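Local coordinates for Mab-21 domain-containing protein (Tribolium castaneum, PDB 7LT2) that senses double-stranded RNA and, in response, joins ATP and GTP into the second messenger 2',3'-cGAMP in innate antiviral immunity, at residues Phe71-Leu76 / Val192-Cys197. Residues are numbered along the deposited sequence; the frame is centred on the assembly and turned at random.
Sequences FDLDIL and VDLVAC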
loop_
_atom_site.group_PDB
_atom_site.type_symbol
_atom_site.label_atom_id
_atom_site.label_comp_id
_atom_site.label_asym_id
_atom_site.label_seq_id
_atom_site.Cartn_x
_atom_site.Cartn_y
_atom_site.Cartn_z
ATOM N N PHE A 71 5.459 1.370 5.469
ATOM C CA PHE A 71 4.731 0.501 4.555
ATOM C C PHE A 71 3.919 -0.497 5.370
ATOM O O PHE A 71 4.033 -0.573 6.597
ATOM C CB PHE A 71 5.658 -0.212 3.549
ATOM C CG PHE A 71 6.584 -1.237 4.155
ATOM C CD1 PHE A 71 7.828 -0.864 4.635
ATOM C CD2 PHE A 71 6.230 -2.577 4.191
ATOM C CE1 PHE A 71 8.695 -1.804 5.168
ATOM C CE2 PHE A 71 7.092 -3.524 4.727
ATOM C CZ PHE A 71 8.325 -3.134 5.218
ATOM N N ASP A 72 3.074 -1.244 4.668
ATOM C CA ASP A 72 2.207 -2.249 5.273
ATOM C C ASP A 72 2.775 -3.644 5.052
ATOM O O ASP A 72 3.050 -4.034 3.913
ATOM C CB ASP A 72 0.799 -2.193 4.678
ATOM C CG ASP A 72 -0.033 -1.061 5.229
ATOM O OD1 ASP A 72 0.455 -0.309 6.104
ATOM O OD2 ASP A 72 -1.188 -0.930 4.774
ATOM N N LEU A 73 2.916 -4.405 6.133
ATOM C CA LEU A 73 3.153 -5.841 6.013
ATOM C C LEU A 73 1.792 -6.521 5.996
ATOM O O LEU A 73 1.167 -6.712 7.041
ATOM C CB LEU A 73 4.019 -6.366 7.152
ATOM C CG LEU A 73 4.453 -7.825 6.939
ATOM C CD1 LEU A 73 5.418 -7.915 5.766
ATOM C CD2 LEU A 73 5.075 -8.380 8.206
ATOM N N ASP A 74 1.318 -6.868 4.801
ATOM C CA ASP A 74 0.066 -7.603 4.658
ATOM C C ASP A 74 0.360 -9.074 4.913
ATOM O O ASP A 74 0.955 -9.761 4.076
ATOM C CB ASP A 74 -0.540 -7.373 3.279
ATOM C CG ASP A 74 -1.057 -5.961 3.102
ATOM O OD1 ASP A 74 -1.515 -5.357 4.100
ATOM O OD2 ASP A 74 -0.990 -5.446 1.970
ATOM N N ILE A 75 -0.041 -9.553 6.087
ATOM C CA ILE A 75 0.202 -10.925 6.515
ATOM C C ILE A 75 -0.955 -11.769 5.995
ATOM O O ILE A 75 -2.090 -11.626 6.458
ATOM C CB ILE A 75 0.324 -11.009 8.043
ATOM C CG1 ILE A 75 1.465 -10.114 8.533
ATOM C CG2 ILE A 75 0.536 -12.457 8.501
ATOM C CD1 ILE A 75 1.472 -9.878 10.035
ATOM N N LEU A 76 -0.680 -12.639 5.021
ATOM C CA LEU A 76 -1.740 -13.340 4.297
ATOM C C LEU A 76 -2.019 -14.688 4.960
ATOM O O LEU A 76 -1.177 -15.594 4.935
ATOM C CB LEU A 76 -1.368 -13.515 2.826
ATOM C CG LEU A 76 -0.984 -12.229 2.074
ATOM C CD1 LEU A 76 -0.954 -12.480 0.578
ATOM C CD2 LEU A 76 -1.926 -11.079 2.392
ATOM N N VAL A 192 6.425 -0.035 10.069
ATOM C CA VAL A 192 5.721 -1.118 9.386
ATOM C C VAL A 192 4.445 -1.442 10.151
ATOM O O VAL A 192 4.496 -1.731 11.350
ATOM C CB VAL A 192 6.596 -2.383 9.259
ATOM C CG1 VAL A 192 5.878 -3.450 8.447
ATOM C CG2 VAL A 192 7.941 -2.046 8.618
ATOM N N ASP A 193 3.308 -1.412 9.458
ATOM C CA ASP A 193 2.032 -1.810 10.044
ATOM C C ASP A 193 1.773 -3.288 9.763
ATOM O O ASP A 193 1.931 -3.752 8.630
ATOM C CB ASP A 193 0.888 -0.954 9.497
ATOM C CG ASP A 193 0.844 0.431 10.122
ATOM O OD1 ASP A 193 1.788 0.792 10.859
ATOM O OD2 ASP A 193 -0.141 1.158 9.873
ATOM N N LEU A 194 1.361 -4.023 10.795
ATOM C CA LEU A 194 1.189 -5.474 10.697
ATOM C C LEU A 194 -0.296 -5.753 10.492
ATOM O O LEU A 194 -1.077 -5.734 11.442
ATOM C CB LEU A 194 1.735 -6.160 11.942
ATOM C CG LEU A 194 3.144 -5.740 12.371
ATOM C CD1 LEU A 194 3.529 -6.431 13.673
ATOM C CD2 LEU A 194 4.159 -6.040 11.279
ATOM N N VAL A 195 -0.681 -6.005 9.243
ATOM C CA VAL A 195 -2.082 -6.050 8.827
ATOM C C VAL A 195 -2.478 -7.499 8.556
ATOM O O VAL A 195 -1.952 -8.134 7.634
ATOM C CB VAL A 195 -2.318 -5.184 7.580
ATOM C CG1 VAL A 195 -3.792 -5.158 7.217
ATOM C CG2 VAL A 195 -1.769 -3.769 7.797
ATOM N N ALA A 196 -3.441 -8.007 9.331
ATOM C CA ALA A 196 -3.930 -9.370 9.157
ATOM C C ALA A 196 -4.915 -9.427 7.994
ATOM O O ALA A 196 -5.970 -8.787 8.041
ATOM C CB ALA A 196 -4.598 -9.853 10.444
ATOM N N CYS A 197 -4.582 -10.209 6.966
ATOM C CA CYS A 197 -5.393 -10.331 5.762
ATOM C C CYS A 197 -5.710 -11.799 5.493
ATOM O O CYS A 197 -5.074 -12.702 6.039
ATOM C CB CYS A 197 -4.677 -9.749 4.544
ATOM S SG CYS A 197 -4.067 -8.053 4.760
HETATM O O HOH W 1 -1.184 1.333 7.467
#
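F71-L76 and V192-C197 run as parallel neighbours in one sheet, their axes 4.6 Å apart and twisted by 26°, zipped by five backbone bonds linking F71, L73 and I75 to D193, V195 and C197, which flank their register partners, from D193 N to F71 O (3.1 Å) through to C197 N to I75 O (2.9 Å). D72 and D193 project from the same face, their carboxylate planes nearly parallel (16° apart). D72 OD1 and D193 OD2 are 4.1 Å apart, and one water donates to both, 2.7 Å from D72 OD1 and 2.6 Å from D193 OD2, which probably eases the like charges. By similarity both aspartates bind the catalytic magnesium, together with E70, the acidic triad of the nucleotidyltransferase fold; T178 OG1 holds D193 OD1. Further along this face V195 sets its CB 3.6 Å from D74 OD1, and C197 SG lies beside the same carboxylate. On the reverse face V192 lays both methyls over one face of the F71 ring, CG1 in a CH-pi contact and CG2 nearer its rim, 3.5 Å from CE1. The anti placement of V192 CG1 relative to its N (chi1 -175°) also carries that methyl to L73 CB. L73 and L194 meet through their CD2 methyls. Strand 50-56 flanks 71-76 on its other edge; F223 of strand 222-225 covers D74, L76 and C197, and helices 18-42 and 131-147 pack under the apolar face.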